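Local structure of phosphatase (Thermotoga maritima, 1NF2) at residues A[6-9]-A[10-14]; A[217-220]-A[221-224]. The protein probably acts as a magnesium-dependent phosphatase of the haloacid dehalogenase (HAD) superfamily, built from a HAD core and a separate substrate-binding domain. One frame throughout, in Å; residues are numbered along the deposited sequence.

Interaction 1. Residues A[6-9]-A[10-14]; sequences VFDL and DGTLL. With MG (magnesium ion), chain F.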
ATOM      1  N   VAL A   6      -1.213 -14.079   2.040  1.00 21.97           N
ATOM      2  CA  VAL A   6      -1.047 -12.641   1.827  1.00 22.23           C
ATOM      3  C   VAL A   6      -1.575 -12.202   0.459  1.00 20.77           C
ATOM      4  O   VAL A   6      -1.206 -12.760  -0.569  1.00 22.39           O
ATOM      5  CB  VAL A   6       0.441 -12.252   1.967  1.00 16.44           C
ATOM      6  CG1 VAL A   6       0.598 -10.731   1.857  1.00 15.74           C
ATOM      7  CG2 VAL A   6       0.975 -12.752   3.317  1.00 13.60           C
ATOM      8  N   PHE A   7      -2.428 -11.186   0.453  1.00 17.31           N
ATOM      9  CA  PHE A   7      -3.030 -10.709  -0.787  1.00 19.31           C
ATOM     10  C   PHE A   7      -2.872  -9.209  -1.028  1.00 20.06           C
ATOM     11  O   PHE A   7      -3.195  -8.397  -0.159  1.00 20.74           O
ATOM     12  CB  PHE A   7      -4.544 -10.980  -0.784  1.00 20.05           C
ATOM     13  CG  PHE A   7      -4.927 -12.400  -0.487  1.00 21.05           C
ATOM     14  CD1 PHE A   7      -4.911 -13.365  -1.490  1.00 21.67           C
ATOM     15  CD2 PHE A   7      -5.348 -12.764   0.790  1.00 21.07           C
ATOM     16  CE1 PHE A   7      -5.317 -14.682  -1.228  1.00 22.77           C
ATOM     17  CE2 PHE A   7      -5.755 -14.081   1.064  1.00 23.49           C
ATOM     18  CZ  PHE A   7      -5.739 -15.038   0.051  1.00 19.74           C
ATOM     19  N   ASP A   8      -2.390  -8.832  -2.205  1.00 25.37           N
ATOM     20  CA  ASP A   8      -2.316  -7.413  -2.533  1.00 26.40           C
ATOM     21  C   ASP A   8      -3.779  -7.153  -2.907  1.00 27.65           C
ATOM     22  O   ASP A   8      -4.511  -8.099  -3.227  1.00 27.56           O
ATOM     23  CB  ASP A   8      -1.409  -7.176  -3.747  1.00 21.37           C
ATOM     24  CG  ASP A   8      -1.221  -5.690  -4.074  1.00 22.92           C
ATOM     25  OD1 ASP A   8      -0.451  -5.375  -5.009  1.00 20.66           O
ATOM     26  OD2 ASP A   8      -1.835  -4.835  -3.406  1.00 21.11           O
ATOM     27  N   LEU A   9      -4.217  -5.899  -2.845  1.00 27.73           N
ATOM     28  CA  LEU A   9      -5.598  -5.561  -3.192  1.00 27.73           C
ATOM     29  C   LEU A   9      -5.721  -5.227  -4.676  1.00 27.45           C
ATOM     30  O   LEU A   9      -6.154  -6.067  -5.467  1.00 27.57           O
ATOM     31  CB  LEU A   9      -6.086  -4.383  -2.340  1.00 25.65           C
ATOM     32  CG  LEU A   9      -7.066  -4.696  -1.206  1.00 27.42           C
ATOM     33  CD1 LEU A   9      -6.657  -5.958  -0.484  1.00 30.72           C
ATOM     34  CD2 LEU A   9      -7.119  -3.529  -0.240  1.00 27.99           C
ATOM     35  N   ASP A  10      -5.335  -4.007  -5.053  1.00 19.14           N
ATOM     36  CA  ASP A  10      -5.403  -3.575  -6.448  1.00 18.24           C
ATOM     37  C   ASP A  10      -4.695  -4.556  -7.380  1.00 18.56           C
ATOM     38  O   ASP A  10      -3.644  -5.104  -7.037  1.00 16.59           O
ATOM     39  CB  ASP A  10      -4.789  -2.174  -6.596  1.00 26.98           C
ATOM     40  CG  ASP A  10      -5.653  -1.087  -5.965  1.00 27.99           C
ATOM     41  OD1 ASP A  10      -6.596  -0.608  -6.628  1.00 29.16           O
ATOM     42  OD2 ASP A  10      -5.401  -0.725  -4.799  1.00 27.39           O
ATOM     43  N   GLY A  11      -5.292  -4.778  -8.552  1.00 23.72           N
ATOM     44  CA  GLY A  11      -4.733  -5.684  -9.542  1.00 22.45           C
ATOM     45  C   GLY A  11      -4.596  -7.134  -9.104  1.00 22.41           C
ATOM     46  O   GLY A  11      -4.077  -7.960  -9.858  1.00 20.96           O
ATOM     47  N   THR A  12      -5.093  -7.453  -7.910  1.00 21.61           N
ATOM     48  CA  THR A  12      -4.967  -8.799  -7.349  1.00 21.65           C
ATOM     49  C   THR A  12      -6.293  -9.354  -6.812  1.00 21.38           C
ATOM     50  O   THR A  12      -6.996 -10.074  -7.523  1.00 20.98           O
ATOM     51  CB  THR A  12      -3.902  -8.768  -6.231  1.00 26.87           C
ATOM     52  OG1 THR A  12      -2.687  -8.234  -6.776  1.00 26.22           O
ATOM     53  CG2 THR A  12      -3.642 -10.165  -5.665  1.00 24.86           C
ATOM     54  N   LEU A  13      -6.632  -9.031  -5.569  1.00 18.76           N
ATOM     55  CA  LEU A  13      -7.893  -9.495  -4.993  1.00 23.51           C
ATOM     56  C   LEU A  13      -9.048  -8.627  -5.512  1.00 24.07           C
ATOM     57  O   LEU A  13     -10.179  -9.096  -5.625  1.00 24.77           O
ATOM     58  CB  LEU A  13      -7.863  -9.421  -3.461  1.00 28.19           C
ATOM     59  CG  LEU A  13      -8.485 -10.560  -2.639  1.00 28.67           C
ATOM     60  CD1 LEU A  13      -8.906 -10.006  -1.283  1.00 25.62           C
ATOM     61  CD2 LEU A  13      -9.690 -11.162  -3.349  1.00 27.50           C
ATOM     62  N   LEU A  14      -8.764  -7.359  -5.810  1.00 27.00           N
ATOM     63  CA  LEU A  14      -9.782  -6.450  -6.335  1.00 26.65           C
ATOM     64  C   LEU A  14      -9.752  -6.484  -7.852  1.00 26.70           C
ATOM     65  O   LEU A  14      -8.678  -6.512  -8.453  1.00 28.42           O
ATOM     66  CB  LEU A  14      -9.525  -5.010  -5.881  1.00 24.09           C
ATOM     67  CG  LEU A  14      -9.510  -4.706  -4.383  1.00 24.15           C
ATOM     68  CD1 LEU A  14      -9.163  -3.236  -4.175  1.00 23.10           C
ATOM     69  CD2 LEU A  14     -10.857  -5.041  -3.770  1.00 22.49           C
TER
HETATM   70 MG    MG F 282      -1.286  -3.964  -6.893  1.00 44.05          MG
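Backbone bonds fold Leu9 and Leu14 together. Leu9 O accepts from Leu14 N at 2.9 Å, nearly straight at 170°, and from Thr12 N at 3.0 Å; the two donors reach it from opposite faces of the carbonyl plane, clamping this one oxygen. One residue back, Asp8 O takes the longer bond from Leu13 N (3.3 Å). This wide, pi-type turn directly after strand 4-8 fits the squiggle of HAD proteins, and the sequence Asp8-Leu9-Asp10-Gly11-Thr12 is their DxDGT signature. Gly11 takes a positive phi (62°) within it, which glycine adopts readily. Asp8 binds the metal: its CG stands anti to the backbone N (chi1 -176°), and OD1 meets magnesium at 2.5 Å. Asp10 joins the site with its main chain, Asp10 O lying 2.6 Å from the magnesium, while its carboxylate pairs through OD2 with Arg43. Thr12 OG1 makes a weak bond to Asp10 O. In the packing, Thr12 CG2 rests 3.3 Å from Asp8 O. The Leu9 and Leu14 side chains cross at an angle, Leu14 CD1 lying 3.8 Å from Leu9 CB, and Leu13 CG meets Phe7 CB more loosely, near Phe39 of strand 36-40.

Interaction 2. Residues A[217-220]-A[221-224]; sequences NDLF and MFEE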
ATOM      1  N   ASN A 217       5.923  -3.390  -6.444  1.00 18.60           N
ATOM      2  CA  ASN A 217       5.766  -3.246  -5.001  1.00 19.29           C
ATOM      3  C   ASN A 217       5.608  -4.596  -4.284  1.00 20.21           C
ATOM      4  O   ASN A 217       6.094  -4.768  -3.166  1.00 20.40           O
ATOM      5  CB  ASN A 217       4.527  -2.402  -4.688  1.00 23.50           C
ATOM      6  CG  ASN A 217       4.754  -0.908  -4.889  1.00 27.51           C
ATOM      7  OD1 ASN A 217       3.799  -0.126  -4.889  1.00 27.70           O
ATOM      8  ND2 ASN A 217       6.013  -0.505  -5.043  1.00 22.43           N
ATOM      9  N   ASP A 218       4.911  -5.536  -4.925  1.00 23.88           N
ATOM     10  CA  ASP A 218       4.652  -6.861  -4.348  1.00 24.23           C
ATOM     11  C   ASP A 218       5.846  -7.799  -4.481  1.00 22.84           C
ATOM     12  O   ASP A 218       6.006  -8.734  -3.703  1.00 21.84           O
ATOM     13  CB  ASP A 218       3.432  -7.501  -5.027  1.00 21.78           C
ATOM     14  CG  ASP A 218       2.163  -6.701  -4.823  1.00 21.96           C
ATOM     15  OD1 ASP A 218       1.282  -6.754  -5.716  1.00 21.71           O
ATOM     16  OD2 ASP A 218       2.040  -6.028  -3.776  1.00 21.49           O
ATOM     17  N   LEU A 219       6.674  -7.541  -5.481  1.00 19.35           N
ATOM     18  CA  LEU A 219       7.867  -8.334  -5.729  1.00 19.78           C
ATOM     19  C   LEU A 219       8.695  -8.455  -4.435  1.00 19.89           C
ATOM     20  O   LEU A 219       9.345  -9.476  -4.181  1.00 20.98           O
ATOM     21  CB  LEU A 219       8.674  -7.652  -6.832  1.00 28.10           C
ATOM     22  CG  LEU A 219       9.709  -8.404  -7.660  1.00 29.30           C
ATOM     23  CD1 LEU A 219       9.095  -9.649  -8.277  1.00 30.20           C
ATOM     24  CD2 LEU A 219      10.220  -7.461  -8.750  1.00 27.47           C
ATOM     25  N   PHE A 220       8.663  -7.408  -3.618  1.00 21.41           N
ATOM     26  CA  PHE A 220       9.396  -7.401  -2.356  1.00 22.05           C
ATOM     27  C   PHE A 220       8.859  -8.466  -1.392  1.00 21.24           C
ATOM     28  O   PHE A 220       9.623  -9.029  -0.610  1.00 22.15           O
ATOM     29  CB  PHE A 220       9.302  -6.016  -1.696  1.00 24.61           C
ATOM     30  CG  PHE A 220      10.126  -4.947  -2.379  1.00 27.50           C
ATOM     31  CD1 PHE A 220      11.498  -4.863  -2.165  1.00 28.89           C
ATOM     32  CD2 PHE A 220       9.522  -4.019  -3.228  1.00 26.99           C
ATOM     33  CE1 PHE A 220      12.264  -3.860  -2.785  1.00 29.25           C
ATOM     34  CE2 PHE A 220      10.270  -3.019  -3.850  1.00 28.32           C
ATOM     35  CZ  PHE A 220      11.647  -2.936  -3.628  1.00 29.20           C
ATOM     36  N   MET A 221       7.552  -8.732  -1.438  1.00 18.69           N
ATOM     37  CA  MET A 221       6.943  -9.731  -0.557  1.00 18.13           C
ATOM     38  C   MET A 221       7.325 -11.159  -0.943  1.00 19.13           C
ATOM     39  O   MET A 221       7.392 -12.046  -0.092  1.00 18.26           O
ATOM     40  CB  MET A 221       5.414  -9.600  -0.558  1.00 18.67           C
ATOM     41  CG  MET A 221       4.900  -8.317   0.114  1.00 15.74           C
ATOM     42  SD  MET A 221       3.125  -8.286   0.461  1.00  6.68           S
ATOM     43  CE  MET A 221       3.151  -8.240   2.021  1.00 10.20           C
ATOM     44  N   PHE A 222       7.570 -11.371  -2.232  1.00 18.80           N
ATOM     45  CA  PHE A 222       7.940 -12.681  -2.742  1.00 21.96           C
ATOM     46  C   PHE A 222       9.120 -13.302  -2.015  1.00 25.62           C
ATOM     47  O   PHE A 222       9.143 -14.515  -1.771  1.00 24.75           O
ATOM     48  CB  PHE A 222       8.276 -12.594  -4.230  1.00 22.83           C
ATOM     49  CG  PHE A 222       7.083 -12.708  -5.135  1.00 21.96           C
ATOM     50  CD1 PHE A 222       7.255 -12.851  -6.501  1.00 22.28           C
ATOM     51  CD2 PHE A 222       5.795 -12.685  -4.624  1.00 23.17           C
ATOM     52  CE1 PHE A 222       6.167 -12.972  -7.347  1.00 20.63           C
ATOM     53  CE2 PHE A 222       4.699 -12.805  -5.462  1.00 23.56           C
ATOM     54  CZ  PHE A 222       4.889 -12.949  -6.827  1.00 23.29           C
ATOM     55  N   GLU A 223      10.100 -12.468  -1.680  1.00 28.27           N
ATOM     56  CA  GLU A 223      11.306 -12.925  -1.001  1.00 32.42           C
ATOM     57  C   GLU A 223      11.005 -13.450   0.394  1.00 30.63           C
ATOM     58  O   GLU A 223      11.799 -14.187   0.974  1.00 33.24           O
ATOM     59  CB  GLU A 223      12.319 -11.781  -0.909  1.00 66.01           C
ATOM     60  CG  GLU A 223      12.339 -10.863  -2.129  1.00 76.05           C
ATOM     61  CD  GLU A 223      12.589 -11.601  -3.435  1.00 82.28           C
ATOM     62  OE1 GLU A 223      12.541 -10.948  -4.500  1.00 86.35           O
ATOM     63  OE2 GLU A 223      12.835 -12.827  -3.404  1.00 85.34           O
ATOM     64  N   GLU A 224       9.852 -13.069   0.928  1.00 27.07           N
ATOM     65  CA  GLU A 224       9.443 -13.491   2.262  1.00 27.04           C
ATOM     66  C   GLU A 224       8.386 -14.605   2.281  1.00 26.48           C
ATOM     67  O   GLU A 224       7.805 -14.888   3.331  1.00 26.69           O
ATOM     68  CB  GLU A 224       8.894 -12.287   3.023  1.00 32.54           C
ATOM     69  CG  GLU A 224       9.847 -11.103   3.087  1.00 36.71           C
ATOM     70  CD  GLU A 224      11.189 -11.475   3.690  1.00 36.26           C
ATOM     71  OE1 GLU A 224      11.199 -12.122   4.755  1.00 37.76           O
ATOM     72  OE2 GLU A 224      12.230 -11.117   3.102  1.00 38.62           O
TER
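Met221 and Phe222 both turn their backbone N-H groups back to Asp218 O, and here the contact is tight. Met221 N lies 2.7 Å from Asp218 O in a bent bond (134°), with the donor well above the carbonyl plane; Phe222 N adds a weak bond to the same oxygen at 3.4 Å. Phe222 N is also weakly bonded to Leu219 O at 3.2 Å, so one N-H is divided between two carbonyls. Side chains close in on these oxygens: Met221 CB sits 3.3 Å from Asp218 O, and Phe222 CB approaches Leu219 O equally closely. The apolar link is made by one branch of Leu219: with CG anti to the backbone N (chi1 -159°), CD1 reaches Phe222 CD1 at 4.1 Å. Both side chains press on Ala241 of helix 236-241, while Met221 turns instead toward Leu195 of helix 191-202. Helix 216-222 thus lies between these two helices, as the connection of the beta-alpha-beta unit from strand 209-213 to strand 227-230.

The solvent side is looser. The CB of exposed Phe220 points away from 221-224, although it still touches Met221 N, and Asn217 O lies in the plane of the Phe220 ring at its edge. Glu223 CG comes within 3.6 Å of Phe220 O; the bend at chi2 (-56°) then brings Glu223 OE1 to 3.5 Å from Leu219 O. Glu224 turns its carboxylate to Arg199 in a salt bridge. The main chain closes with Glu224 N bonded to Met221 O at 2.9 Å. Bonds between residues three apart, above all Met221 N to Asp218 O, therefore carry this turn, as in a 3-10 helix, while those between residues four apart are weak or lacking.

Interaction 1 ends strand 4-8 and forms the turn after it; interaction 2 lies on helix 216-222, which follows the adjacent parallel strand 209-213; their centres are about 13 Å apart. Their apolar join is Val6 CG1 against Met221 CE at 3.6 Å. At the metal site Asp8 and Asp10 are joined by Asp214, while the Asp218 side chain stays about 4 Å from the magnesium (nearest atoms). Lys191 makes salt bridges to both Asp8 and Asp218, probably offsetting their clustered charge, and Asp218 OD1 also accepts from the backbone N of Asp214 and Asn215, which probably helps hold the Asp214 loop. A bound sulfate, about 3 Å from the Asp8 side chain, is consistent with a phosphate pocket.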